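Local coordinates for protein (sliding clamp) (Enterobacteria phage RB69, PDB 1B77) that probably forms a ring-shaped trimeric sliding clamp around DNA that tethers the phage replicative DNA polymerase, whose interaction peptide it binds, for processive synthesis, at residues A[117-122]-A[191-196]; A[37-42]-A[215-220]; A[145-150]-A[170-175]. All coordinates share one frame; numbering follows the deposited sequence.

Overall arrangement
The three contacts are nested along the chain: interaction 3 lies inside the loop closed by interaction 1, which lies inside that closed by interaction 2. Interactions 1 and 2, with centres 15 Å apart, belong to one antiparallel sheet; 38-44 and 215-219 are the second and third of its six strands, counted from 28-32, while 117-122 with 191-196 lies toward the other margin. Tyr-194 and Tyr-216 pack together between them. Interaction 3 belongs to the second sheet, its centre 16 Å from interaction 1, and touches it through Glu-117 and Thr-170. Only interaction 2 joins the N-terminal and C-terminal regions; the other two lie within the C-terminal region of a subunit of the probable trimeric ring.

Interaction 1 (A[117-122]-A[191-196])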
ATOM      1  N   GLU A 117     -26.885  -8.580  21.256  1.00 32.56           N
ATOM      2  CA  GLU A 117     -26.557  -7.652  20.190  1.00 32.29           C
ATOM      3  C   GLU A 117     -25.174  -7.049  20.357  1.00 31.59           C
ATOM      4  O   GLU A 117     -24.653  -6.963  21.462  1.00 31.25           O
ATOM      5  CB  GLU A 117     -27.597  -6.535  20.130  1.00 33.85           C
ATOM      6  CG  GLU A 117     -27.520  -5.510  21.248  1.00 35.85           C
ATOM      7  CD  GLU A 117     -28.640  -4.482  21.154  1.00 37.66           C
ATOM      8  OE1 GLU A 117     -28.939  -4.025  20.027  1.00 39.08           O
ATOM      9  OE2 GLU A 117     -29.219  -4.122  22.202  1.00 38.22           O
ATOM     10  N   ILE A 118     -24.582  -6.637  19.245  1.00 30.74           N
ATOM     11  CA  ILE A 118     -23.261  -6.033  19.261  1.00 30.08           C
ATOM     12  C   ILE A 118     -23.311  -4.728  18.462  1.00 29.95           C
ATOM     13  O   ILE A 118     -23.863  -4.685  17.363  1.00 29.13           O
ATOM     14  CB  ILE A 118     -22.220  -7.000  18.655  1.00 29.89           C
ATOM     15  CG1 ILE A 118     -20.821  -6.394  18.732  1.00 29.30           C
ATOM     16  CG2 ILE A 118     -22.616  -7.362  17.226  1.00 29.69           C
ATOM     17  CD1 ILE A 118     -19.711  -7.412  18.535  1.00 29.05           C
ATOM     18  N   LYS A 119     -22.755  -3.667  19.038  1.00 29.74           N
ATOM     19  CA  LYS A 119     -22.740  -2.359  18.393  1.00 29.84           C
ATOM     20  C   LYS A 119     -21.611  -2.285  17.375  1.00 29.77           C
ATOM     21  O   LYS A 119     -20.646  -3.048  17.455  1.00 29.34           O
ATOM     22  CB  LYS A 119     -22.555  -1.258  19.442  1.00 30.20           C
ATOM     23  CG  LYS A 119     -23.619  -1.227  20.534  1.00 30.57           C
ATOM     24  CD  LYS A 119     -23.307  -0.150  21.561  1.00 31.24           C
ATOM     25  CE  LYS A 119     -24.399  -0.040  22.617  1.00 31.57           C
ATOM     26  NZ  LYS A 119     -25.720   0.277  22.002  1.00 31.82           N
ATOM     27  N   ALA A 120     -21.734  -1.349  16.437  1.00 29.74           N
ATOM     28  CA  ALA A 120     -20.749  -1.146  15.377  1.00 30.22           C
ATOM     29  C   ALA A 120     -19.291  -1.018  15.836  1.00 30.73           C
ATOM     30  O   ALA A 120     -18.415  -1.681  15.285  1.00 30.76           O
ATOM     31  CB  ALA A 120     -21.135   0.071  14.542  1.00 29.98           C
ATOM     32  N   GLU A 121     -19.016  -0.176  16.830  1.00 31.43           N
ATOM     33  CA  GLU A 121     -17.635  -0.011  17.297  1.00 32.23           C
ATOM     34  C   GLU A 121     -17.125  -1.271  17.994  1.00 31.97           C
ATOM     35  O   GLU A 121     -15.977  -1.688  17.795  1.00 31.95           O
ATOM     36  CB  GLU A 121     -17.519   1.177  18.253  1.00 33.81           C
ATOM     37  CG  GLU A 121     -18.023   2.495  17.687  1.00 36.13           C
ATOM     38  CD  GLU A 121     -17.529   3.688  18.491  1.00 38.02           C
ATOM     39  OE1 GLU A 121     -17.353   3.538  19.729  1.00 38.63           O
ATOM     40  OE2 GLU A 121     -17.324   4.771  17.886  1.00 38.76           O
ATOM     41  N   ASP A 122     -17.977  -1.868  18.819  1.00 31.60           N
ATOM     42  CA  ASP A 122     -17.620  -3.089  19.523  1.00 31.55           C
ATOM     43  C   ASP A 122     -17.243  -4.170  18.501  1.00 30.91           C
ATOM     44  O   ASP A 122     -16.214  -4.828  18.645  1.00 30.67           O
ATOM     45  CB  ASP A 122     -18.795  -3.534  20.396  1.00 32.24           C
ATOM     46  CG  ASP A 122     -19.097  -2.535  21.505  1.00 33.17           C
ATOM     47  OD1 ASP A 122     -18.256  -1.639  21.742  1.00 33.38           O
ATOM     48  OD2 ASP A 122     -20.163  -2.648  22.150  1.00 34.15           O
ATOM     49  N   PRO A 191     -19.134  -3.923   8.616  1.00 26.86           N
ATOM     50  CA  PRO A 191     -19.406  -3.026   9.748  1.00 26.82           C
ATOM     51  C   PRO A 191     -20.868  -2.616   9.947  1.00 26.54           C
ATOM     52  O   PRO A 191     -21.595  -2.382   8.991  1.00 26.07           O
ATOM     53  CB  PRO A 191     -18.496  -1.831   9.469  1.00 26.95           C
ATOM     54  CG  PRO A 191     -18.312  -1.873   7.985  1.00 27.76           C
ATOM     55  CD  PRO A 191     -18.114  -3.340   7.731  1.00 27.12           C
ATOM     56  N   GLY A 192     -21.288  -2.547  11.209  1.00 26.74           N
ATOM     57  CA  GLY A 192     -22.659  -2.173  11.530  1.00 26.67           C
ATOM     58  C   GLY A 192     -23.128  -2.688  12.884  1.00 26.72           C
ATOM     59  O   GLY A 192     -22.367  -3.340  13.607  1.00 26.14           O
ATOM     60  N   ASN A 193     -24.381  -2.382  13.227  1.00 26.77           N
ATOM     61  CA  ASN A 193     -24.992  -2.816  14.481  1.00 26.92           C
ATOM     62  C   ASN A 193     -25.775  -4.094  14.190  1.00 27.30           C
ATOM     63  O   ASN A 193     -26.525  -4.166  13.210  1.00 27.58           O
ATOM     64  CB  ASN A 193     -25.956  -1.750  15.006  1.00 27.12           C
ATOM     65  CG  ASN A 193     -25.266  -0.437  15.318  1.00 27.28           C
ATOM     66  OD1 ASN A 193     -24.421  -0.360  16.206  1.00 27.34           O
ATOM     67  ND2 ASN A 193     -25.629   0.605  14.585  1.00 27.48           N
ATOM     68  N   TYR A 194     -25.614  -5.104  15.036  1.00 26.92           N
ATOM     69  CA  TYR A 194     -26.302  -6.355  14.801  1.00 27.04           C
ATOM     70  C   TYR A 194     -27.061  -6.942  15.975  1.00 27.45           C
ATOM     71  O   TYR A 194     -26.635  -6.849  17.121  1.00 26.71           O
ATOM     72  CB  TYR A 194     -25.312  -7.419  14.315  1.00 26.54           C
ATOM     73  CG  TYR A 194     -24.663  -7.108  12.994  1.00 25.82           C
ATOM     74  CD1 TYR A 194     -23.609  -6.194  12.904  1.00 25.29           C
ATOM     75  CD2 TYR A 194     -25.130  -7.698  11.824  1.00 25.36           C
ATOM     76  CE1 TYR A 194     -23.042  -5.883  11.667  1.00 25.21           C
ATOM     77  CE2 TYR A 194     -24.572  -7.391  10.589  1.00 25.49           C
ATOM     78  CZ  TYR A 194     -23.535  -6.485  10.517  1.00 25.29           C
ATOM     79  OH  TYR A 194     -22.995  -6.190   9.285  1.00 26.07           O
ATOM     80  N   LYS A 195     -28.198  -7.546  15.656  1.00 28.24           N
ATOM     81  CA  LYS A 195     -29.000  -8.254  16.636  1.00 29.65           C
ATOM     82  C   LYS A 195     -28.402  -9.658  16.529  1.00 29.97           C
ATOM     83  O   LYS A 195     -28.317 -10.208  15.435  1.00 29.88           O
ATOM     84  CB  LYS A 195     -30.475  -8.276  16.219  1.00 30.08           C
ATOM     85  CG  LYS A 195     -31.342  -9.170  17.094  1.00 31.51           C
ATOM     86  CD  LYS A 195     -32.831  -8.858  16.937  1.00 32.81           C
ATOM     87  CE  LYS A 195     -33.319  -9.103  15.519  1.00 33.95           C
ATOM     88  NZ  LYS A 195     -34.775  -8.795  15.377  1.00 34.95           N
ATOM     89  N   VAL A 196     -27.974 -10.228  17.647  1.00 30.75           N
ATOM     90  CA  VAL A 196     -27.365 -11.555  17.631  1.00 31.70           C
ATOM     91  C   VAL A 196     -28.278 -12.631  18.194  1.00 32.27           C
ATOM     92  O   VAL A 196     -28.601 -12.622  19.375  1.00 32.26           O
ATOM     93  CB  VAL A 196     -26.062 -11.559  18.442  1.00 31.75           C
ATOM     94  CG1 VAL A 196     -25.397 -12.933  18.365  1.00 32.02           C
ATOM     95  CG2 VAL A 196     -25.139 -10.470  17.926  1.00 31.72           C
TER
HETATM   96  O   HOH W   1     -18.833  -2.431  12.739  1.00 21.10           O
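A water molecule bridges Ala-120 and Gly-192, donating to Ala-120 O at 2.7 Å and accepting from Gly-192 N. The carbonyl of Gly-192 also meets Ala-120 directly, through a CA-H...O contact of 3.3 Å between Ala-120 CA and Gly-192 O. One residue further on, the side-chain amide of Asn-193 reaches across to the helix start. Its CG stands beside its own backbone N (chi1 -62°), which brings OD1 over to accept from Ala-120 N at 2.9 Å. The donor lies 44° above the amide carbonyl plane, and OD1 also approaches Lys-119 CA. Lys-119 is the N-cap residue of helix 120-132, so Asn-193 supplies an acceptor to an amide of the first helical turn. Here the edge strand 114-118 of the six-stranded antiparallel sheet turns into that helix, with strand 194-201 as its neighbour in the sheet. Ile-118 and Tyr-194 form a hydrogen-bonded pair: Ile-118 N donates to Tyr-194 O at 3.0 Å, and Tyr-194 N returns a nearly straight bond to Ile-118 O (2.9 Å, 177° at the hydrogen). On the face carrying these two side chains, Ile-118 CG2 rests on Tyr-194 CB at 4.0 Å and, on the same branch, against Val-196 CG2 at 4.1 Å. Leu-123 of the helix packs on both Ile-118 and Tyr-194, and the hydroxyl of the tyrosine is hydrogen-bonded to Gln-190 O. On the other face Glu-117 CB packs beside Lys-195 CA, and its extended carboxylate arm reaches the exposed surface.

Interaction 2 (A[37-42]-A[215-220]); sequences TTYAEA and SYVIAM
The antiparallel pairing of strands 38-44 and 215-219, the second and third strands of the six-stranded sheet, is where a strand of the N-terminal region meets one of the C-terminal region in a shared sheet. The short strand axes run 4.6 Å apart at closest approach, and five backbone hydrogen bonds hold them in register. Tyr-39 and Val-217 exchange two of these, the tighter from Tyr-39 N to Val-217 O at 2.8 Å; Glu-41 and Ser-215 exchange two more, and Ala-219 N donates to Thr-37 O. On the face of the sheet bearing Tyr-39, the side chain has CG anti to the backbone N (chi1 169°). This sets CB and CD2 obliquely against Val-217 CB, 4.0 Å away in each case. The phenol slants toward the Glu-41 end of its strand, and its OH donates to the anti lone pair of Glu-41 OE1 at 2.6 Å. On the other face, Ala-40 CB meets the Tyr-216 ring at CD2 (3.9 Å), and Thr-38 lies side by side with Ile-218. The hydroxyl of Tyr-216 is hydrogen-bonded to Asn-13 OD1, of helix 5-15, and to Gln-190 N. Strand 28-32 flanks 38-44, and strand 204-210 flanks 215-219.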
ATOM      1  N   THR A  37     -19.821 -22.990   6.157  1.00 28.76           N
ATOM      2  CA  THR A  37     -19.811 -22.356   7.472  1.00 29.49           C
ATOM      3  C   THR A  37     -20.533 -21.005   7.571  1.00 29.72           C
ATOM      4  O   THR A  37     -21.139 -20.693   8.599  1.00 30.54           O
ATOM      5  CB  THR A  37     -18.381 -22.139   7.962  1.00 29.72           C
ATOM      6  OG1 THR A  37     -17.715 -21.218   7.084  1.00 30.83           O
ATOM      7  CG2 THR A  37     -17.630 -23.450   7.982  1.00 29.80           C
ATOM      8  N   THR A  38     -20.472 -20.206   6.510  1.00 29.45           N
ATOM      9  CA  THR A  38     -21.102 -18.890   6.524  1.00 28.85           C
ATOM     10  C   THR A  38     -22.145 -18.645   5.433  1.00 28.03           C
ATOM     11  O   THR A  38     -21.904 -18.909   4.256  1.00 27.97           O
ATOM     12  CB  THR A  38     -20.019 -17.780   6.435  1.00 29.12           C
ATOM     13  OG1 THR A  38     -19.194 -17.821   7.607  1.00 29.48           O
ATOM     14  CG2 THR A  38     -20.662 -16.401   6.333  1.00 29.34           C
ATOM     15  N   TYR A  39     -23.303 -18.129   5.836  1.00 27.11           N
ATOM     16  CA  TYR A  39     -24.394 -17.811   4.908  1.00 26.64           C
ATOM     17  C   TYR A  39     -24.722 -16.318   5.001  1.00 26.48           C
ATOM     18  O   TYR A  39     -24.637 -15.728   6.076  1.00 26.64           O
ATOM     19  CB  TYR A  39     -25.649 -18.614   5.269  1.00 26.27           C
ATOM     20  CG  TYR A  39     -26.925 -18.190   4.542  1.00 25.64           C
ATOM     21  CD1 TYR A  39     -27.245 -18.701   3.281  1.00 25.76           C
ATOM     22  CD2 TYR A  39     -27.823 -17.301   5.136  1.00 25.36           C
ATOM     23  CE1 TYR A  39     -28.432 -18.334   2.630  1.00 25.75           C
ATOM     24  CE2 TYR A  39     -29.009 -16.925   4.498  1.00 25.38           C
ATOM     25  CZ  TYR A  39     -29.309 -17.446   3.249  1.00 25.81           C
ATOM     26  OH  TYR A  39     -30.482 -17.089   2.619  1.00 25.93           O
ATOM     27  N   ALA A  40     -25.102 -15.714   3.880  1.00 26.04           N
ATOM     28  CA  ALA A  40     -25.461 -14.302   3.861  1.00 25.99           C
ATOM     29  C   ALA A  40     -26.615 -14.048   2.900  1.00 26.33           C
ATOM     30  O   ALA A  40     -26.727 -14.696   1.852  1.00 25.78           O
ATOM     31  CB  ALA A  40     -24.259 -13.445   3.469  1.00 25.80           C
ATOM     32  N   GLU A  41     -27.470 -13.098   3.266  1.00 26.62           N
ATOM     33  CA  GLU A  41     -28.612 -12.742   2.443  1.00 27.33           C
ATOM     34  C   GLU A  41     -29.002 -11.298   2.694  1.00 27.70           C
ATOM     35  O   GLU A  41     -28.733 -10.739   3.762  1.00 27.14           O
ATOM     36  CB  GLU A  41     -29.809 -13.647   2.748  1.00 27.69           C
ATOM     37  CG  GLU A  41     -30.324 -13.546   4.180  1.00 28.46           C
ATOM     38  CD  GLU A  41     -31.694 -14.191   4.354  1.00 28.45           C
ATOM     39  OE1 GLU A  41     -31.897 -15.330   3.890  1.00 27.83           O
ATOM     40  OE2 GLU A  41     -32.571 -13.550   4.964  1.00 29.92           O
ATOM     41  N   ALA A  42     -29.653 -10.699   1.706  1.00 28.21           N
ATOM     42  CA  ALA A  42     -30.067  -9.316   1.834  1.00 29.05           C
ATOM     43  C   ALA A  42     -31.077  -8.904   0.784  1.00 29.62           C
ATOM     44  O   ALA A  42     -31.058  -9.405  -0.342  1.00 29.61           O
ATOM     45  CB  ALA A  42     -28.844  -8.407   1.746  1.00 29.00           C
ATOM     46  N   SER A 215     -28.196 -10.065   6.748  1.00 27.87           N
ATOM     47  CA  SER A 215     -28.382 -11.102   7.756  1.00 27.45           C
ATOM     48  C   SER A 215     -27.379 -12.209   7.483  1.00 26.38           C
ATOM     49  O   SER A 215     -27.262 -12.662   6.356  1.00 26.17           O
ATOM     50  CB  SER A 215     -29.795 -11.684   7.701  1.00 27.56           C
ATOM     51  OG  SER A 215     -30.715 -10.867   8.411  1.00 29.61           O
ATOM     52  N   TYR A 216     -26.649 -12.631   8.510  1.00 25.67           N
ATOM     53  CA  TYR A 216     -25.675 -13.704   8.347  1.00 25.31           C
ATOM     54  C   TYR A 216     -26.019 -14.863   9.261  1.00 25.58           C
ATOM     55  O   TYR A 216     -26.517 -14.659  10.369  1.00 25.91           O
ATOM     56  CB  TYR A 216     -24.256 -13.260   8.711  1.00 24.62           C
ATOM     57  CG  TYR A 216     -23.705 -12.066   7.973  1.00 23.85           C
ATOM     58  CD1 TYR A 216     -23.950 -10.777   8.424  1.00 23.76           C
ATOM     59  CD2 TYR A 216     -22.883 -12.230   6.859  1.00 23.87           C
ATOM     60  CE1 TYR A 216     -23.384  -9.672   7.798  1.00 23.49           C
ATOM     61  CE2 TYR A 216     -22.308 -11.122   6.218  1.00 23.79           C
ATOM     62  CZ  TYR A 216     -22.564  -9.850   6.701  1.00 23.57           C
ATOM     63  OH  TYR A 216     -21.980  -8.752   6.115  1.00 23.74           O
ATOM     64  N   VAL A 217     -25.764 -16.077   8.786  1.00 25.57           N
ATOM     65  CA  VAL A 217     -25.976 -17.279   9.584  1.00 25.78           C
ATOM     66  C   VAL A 217     -24.640 -18.015   9.590  1.00 26.23           C
ATOM     67  O   VAL A 217     -24.111 -18.398   8.540  1.00 25.80           O
ATOM     68  CB  VAL A 217     -27.065 -18.214   9.007  1.00 25.86           C
ATOM     69  CG1 VAL A 217     -27.055 -19.546   9.774  1.00 25.26           C
ATOM     70  CG2 VAL A 217     -28.448 -17.559   9.140  1.00 25.52           C
ATOM     71  N   ILE A 218     -24.085 -18.185  10.781  1.00 26.46           N
ATOM     72  CA  ILE A 218     -22.805 -18.845  10.916  1.00 27.60           C
ATOM     73  C   ILE A 218     -22.903 -20.096  11.773  1.00 28.23           C
ATOM     74  O   ILE A 218     -23.448 -20.068  12.879  1.00 27.94           O
ATOM     75  CB  ILE A 218     -21.769 -17.888  11.536  1.00 27.72           C
ATOM     76  CG1 ILE A 218     -21.626 -16.645  10.648  1.00 27.55           C
ATOM     77  CG2 ILE A 218     -20.439 -18.592  11.690  1.00 27.42           C
ATOM     78  CD1 ILE A 218     -20.931 -15.482  11.313  1.00 27.49           C
ATOM     79  N   ALA A 219     -22.372 -21.193  11.245  1.00 29.21           N
ATOM     80  CA  ALA A 219     -22.370 -22.462  11.959  1.00 30.43           C
ATOM     81  C   ALA A 219     -21.405 -22.346  13.127  1.00 31.07           C
ATOM     82  O   ALA A 219     -20.386 -21.667  13.028  1.00 31.38           O
ATOM     83  CB  ALA A 219     -21.933 -23.585  11.024  1.00 30.28           C
ATOM     84  N   MET A 220     -21.729 -22.992  14.238  1.00 32.03           N
ATOM     85  CA  MET A 220     -20.858 -22.945  15.401  1.00 32.92           C
ATOM     86  C   MET A 220     -20.088 -24.251  15.569  1.00 33.01           C
ATOM     87  O   MET A 220     -20.455 -25.278  15.001  1.00 32.62           O
ATOM     88  CB  MET A 220     -21.669 -22.619  16.657  1.00 34.00           C
ATOM     89  CG  MET A 220     -22.293 -21.226  16.611  1.00 35.38           C
ATOM     90  SD  MET A 220     -23.251 -20.832  18.087  1.00 37.81           S
ATOM     91  CE  MET A 220     -23.150 -19.097  18.074  1.00 36.93           C
TER

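Interaction 3 (A[145-150]-A[170-175]); sequences GKIVIN and TDYDGS
The ring of Tyr-172 carries the amide of Gly-174 over the centre of one face, 3.4 Å above the plane at Gly-174 N, and meets Ile-147 CD1 across the contact at a slant. The same methyl lies 3.5 Å from Tyr-172 CB and almost as near CG, so it rests at the root of the ring. The torsions of both residues create this meeting: Tyr-172 has CG anti to the backbone N (chi1 177°), while Ile-147 turns its CG1 branch beside its own N and bends it again at chi2. The ring is further fixed by an edge-to-face contact with Phe-178 and by a hydrogen bond between its hydroxyl and Asn-176 O, both from the chain just beyond the turn.

Backbone bonds flank the Lys-146 and Asp-171 pair on its two sides. Tyr-172 N donates to Gly-145 O at 2.7 Å in a nearly straight bond, though the donor stands 57° out of the carbonyl plane. Ile-147 N donates to Thr-170 O at 2.8 Å. Between them, Lys-146 CA brings a CA-H...O contact to Thr-170 O.

The side chains of Lys-146 and Asp-171 diverge at the backbone, yet further out run side by side, and their ends come together. The lysine chain is extended as far as CE and bent only at its last torsion, which carries NZ to Asp-171 OD1 in a salt bridge of 2.6 Å, nearly along the C-O axis. Thr-170 packs beside Ile-147, its hydroxyl hydrogen-bonded to Thr-116.

Strands 137-143, 146-152 and 165-171 follow one another as an antiparallel meander, and in the C-terminal region of the subunit the contact closes the open end of the long-looped beta hairpin formed by 146-152 and the edge strand 165-171.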
ATOM      1  N   GLY A 145     -24.509 -12.373  34.978  1.00 41.57           N
ATOM      2  CA  GLY A 145     -25.692 -11.627  34.575  1.00 41.40           C
ATOM      3  C   GLY A 145     -25.547 -10.881  33.259  1.00 40.86           C
ATOM      4  O   GLY A 145     -26.333  -9.982  32.958  1.00 40.93           O
ATOM      5  N   LYS A 146     -24.543 -11.257  32.474  1.00 40.21           N
ATOM      6  CA  LYS A 146     -24.305 -10.624  31.185  1.00 39.52           C
ATOM      7  C   LYS A 146     -23.898 -11.639  30.126  1.00 38.87           C
ATOM      8  O   LYS A 146     -23.480 -12.755  30.444  1.00 38.85           O
ATOM      9  CB  LYS A 146     -23.208  -9.569  31.320  1.00 39.58           C
ATOM     10  CG  LYS A 146     -23.574  -8.428  32.239  1.00 40.39           C
ATOM     11  CD  LYS A 146     -22.476  -7.389  32.282  1.00 40.93           C
ATOM     12  CE  LYS A 146     -22.970  -6.109  32.929  1.00 41.23           C
ATOM     13  NZ  LYS A 146     -24.093  -5.519  32.144  1.00 41.24           N
ATOM     14  N   ILE A 147     -24.053 -11.260  28.860  1.00 38.03           N
ATOM     15  CA  ILE A 147     -23.648 -12.128  27.768  1.00 37.14           C
ATOM     16  C   ILE A 147     -22.293 -11.559  27.408  1.00 36.68           C
ATOM     17  O   ILE A 147     -22.154 -10.343  27.253  1.00 36.43           O
ATOM     18  CB  ILE A 147     -24.584 -12.020  26.542  1.00 37.45           C
ATOM     19  CG1 ILE A 147     -25.997 -12.457  26.919  1.00 37.28           C
ATOM     20  CG2 ILE A 147     -24.067 -12.909  25.400  1.00 36.90           C
ATOM     21  CD1 ILE A 147     -26.097 -13.902  27.323  1.00 37.83           C
ATOM     22  N   VAL A 148     -21.288 -12.419  27.304  1.00 35.95           N
ATOM     23  CA  VAL A 148     -19.957 -11.948  26.967  1.00 35.46           C
ATOM     24  C   VAL A 148     -19.317 -12.732  25.834  1.00 35.05           C
ATOM     25  O   VAL A 148     -19.663 -13.884  25.584  1.00 35.12           O
ATOM     26  CB  VAL A 148     -19.020 -12.006  28.188  1.00 35.44           C
ATOM     27  CG1 VAL A 148     -19.598 -11.174  29.322  1.00 35.18           C
ATOM     28  CG2 VAL A 148     -18.823 -13.449  28.624  1.00 35.58           C
ATOM     29  N   ILE A 149     -18.391 -12.076  25.143  1.00 34.69           N
ATOM     30  CA  ILE A 149     -17.647 -12.685  24.048  1.00 34.16           C
ATOM     31  C   ILE A 149     -16.193 -12.768  24.471  1.00 34.00           C
ATOM     32  O   ILE A 149     -15.565 -11.742  24.725  1.00 34.09           O
ATOM     33  CB  ILE A 149     -17.707 -11.836  22.759  1.00 33.92           C
ATOM     34  CG1 ILE A 149     -19.127 -11.833  22.196  1.00 33.77           C
ATOM     35  CG2 ILE A 149     -16.716 -12.374  21.739  1.00 33.64           C
ATOM     36  CD1 ILE A 149     -19.259 -11.134  20.848  1.00 33.81           C
ATOM     37  N   ASN A 150     -15.667 -13.986  24.568  1.00 33.97           N
ATOM     38  CA  ASN A 150     -14.268 -14.188  24.931  1.00 33.58           C
ATOM     39  C   ASN A 150     -13.510 -14.622  23.683  1.00 33.53           C
ATOM     40  O   ASN A 150     -14.008 -15.436  22.900  1.00 33.36           O
ATOM     41  CB  ASN A 150     -14.130 -15.263  26.012  1.00 33.30           C
ATOM     42  CG  ASN A 150     -14.698 -14.834  27.341  1.00 33.22           C
ATOM     43  OD1 ASN A 150     -14.330 -13.791  27.882  1.00 32.83           O
ATOM     44  ND2 ASN A 150     -15.601 -15.641  27.881  1.00 33.30           N
ATOM     45  N   THR A 170     -24.806  -7.566  26.377  1.00 37.64           N
ATOM     46  CA  THR A 170     -26.038  -7.183  27.062  1.00 38.73           C
ATOM     47  C   THR A 170     -26.251  -7.943  28.369  1.00 39.73           C
ATOM     48  O   THR A 170     -25.492  -8.863  28.699  1.00 39.82           O
ATOM     49  CB  THR A 170     -27.254  -7.441  26.169  1.00 38.49           C
ATOM     50  OG1 THR A 170     -27.297  -8.831  25.825  1.00 38.06           O
ATOM     51  CG2 THR A 170     -27.174  -6.611  24.900  1.00 38.14           C
ATOM     52  N   ASP A 171     -27.295  -7.557  29.101  1.00 40.73           N
ATOM     53  CA  ASP A 171     -27.619  -8.200  30.369  1.00 41.96           C
ATOM     54  C   ASP A 171     -28.357  -9.497  30.097  1.00 42.59           C
ATOM     55  O   ASP A 171     -29.128  -9.591  29.149  1.00 42.35           O
ATOM     56  CB  ASP A 171     -28.505  -7.299  31.239  1.00 42.39           C
ATOM     57  CG  ASP A 171     -27.875  -5.943  31.521  1.00 42.59           C
ATOM     58  OD1 ASP A 171     -26.677  -5.893  31.857  1.00 42.93           O
ATOM     59  OD2 ASP A 171     -28.592  -4.929  31.414  1.00 43.37           O
ATOM     60  N   TYR A 172     -28.113 -10.501  30.930  1.00 43.57           N
ATOM     61  CA  TYR A 172     -28.774 -11.789  30.772  1.00 44.79           C
ATOM     62  C   TYR A 172     -29.278 -12.287  32.114  1.00 45.90           C
ATOM     63  O   TYR A 172     -28.488 -12.671  32.980  1.00 46.22           O
ATOM     64  CB  TYR A 172     -27.823 -12.827  30.174  1.00 44.24           C
ATOM     65  CG  TYR A 172     -28.448 -14.201  30.062  1.00 43.82           C
ATOM     66  CD1 TYR A 172     -29.529 -14.431  29.207  1.00 43.50           C
ATOM     67  CD2 TYR A 172     -27.971 -15.276  30.816  1.00 43.62           C
ATOM     68  CE1 TYR A 172     -30.116 -15.691  29.102  1.00 43.47           C
ATOM     69  CE2 TYR A 172     -28.551 -16.542  30.723  1.00 43.29           C
ATOM     70  CZ  TYR A 172     -29.622 -16.742  29.863  1.00 43.39           C
ATOM     71  OH  TYR A 172     -30.195 -17.990  29.756  1.00 43.41           O
ATOM     72  N   ASP A 173     -30.598 -12.292  32.269  1.00 47.20           N
ATOM     73  CA  ASP A 173     -31.230 -12.732  33.506  1.00 48.41           C
ATOM     74  C   ASP A 173     -31.800 -14.131  33.348  1.00 48.66           C
ATOM     75  O   ASP A 173     -32.422 -14.666  34.267  1.00 49.05           O
ATOM     76  CB  ASP A 173     -32.349 -11.766  33.874  1.00 49.35           C
ATOM     77  CG  ASP A 173     -31.926 -10.319  33.723  1.00 50.54           C
ATOM     78  OD1 ASP A 173     -30.855  -9.947  34.260  1.00 51.20           O
ATOM     79  OD2 ASP A 173     -32.663  -9.555  33.055  1.00 51.34           O
ATOM     80  N   GLY A 174     -31.571 -14.717  32.178  1.00 48.60           N
ATOM     81  CA  GLY A 174     -32.070 -16.040  31.884  1.00 48.69           C
ATOM     82  C   GLY A 174     -31.652 -17.146  32.829  1.00 48.89           C
ATOM     83  O   GLY A 174     -30.782 -16.992  33.694  1.00 48.78           O
ATOM     84  N   SER A 175     -32.294 -18.287  32.626  1.00 48.94           N
ATOM     85  CA  SER A 175     -32.081 -19.490  33.404  1.00 48.73           C
ATOM     86  C   SER A 175     -31.003 -20.415  32.832  1.00 48.41           C
ATOM     87  O   SER A 175     -30.243 -21.022  33.584  1.00 48.93           O
ATOM     88  CB  SER A 175     -33.424 -20.226  33.500  1.00 49.01           C
ATOM     89  OG  SER A 175     -33.254 -21.628  33.561  1.00 49.49           O
TER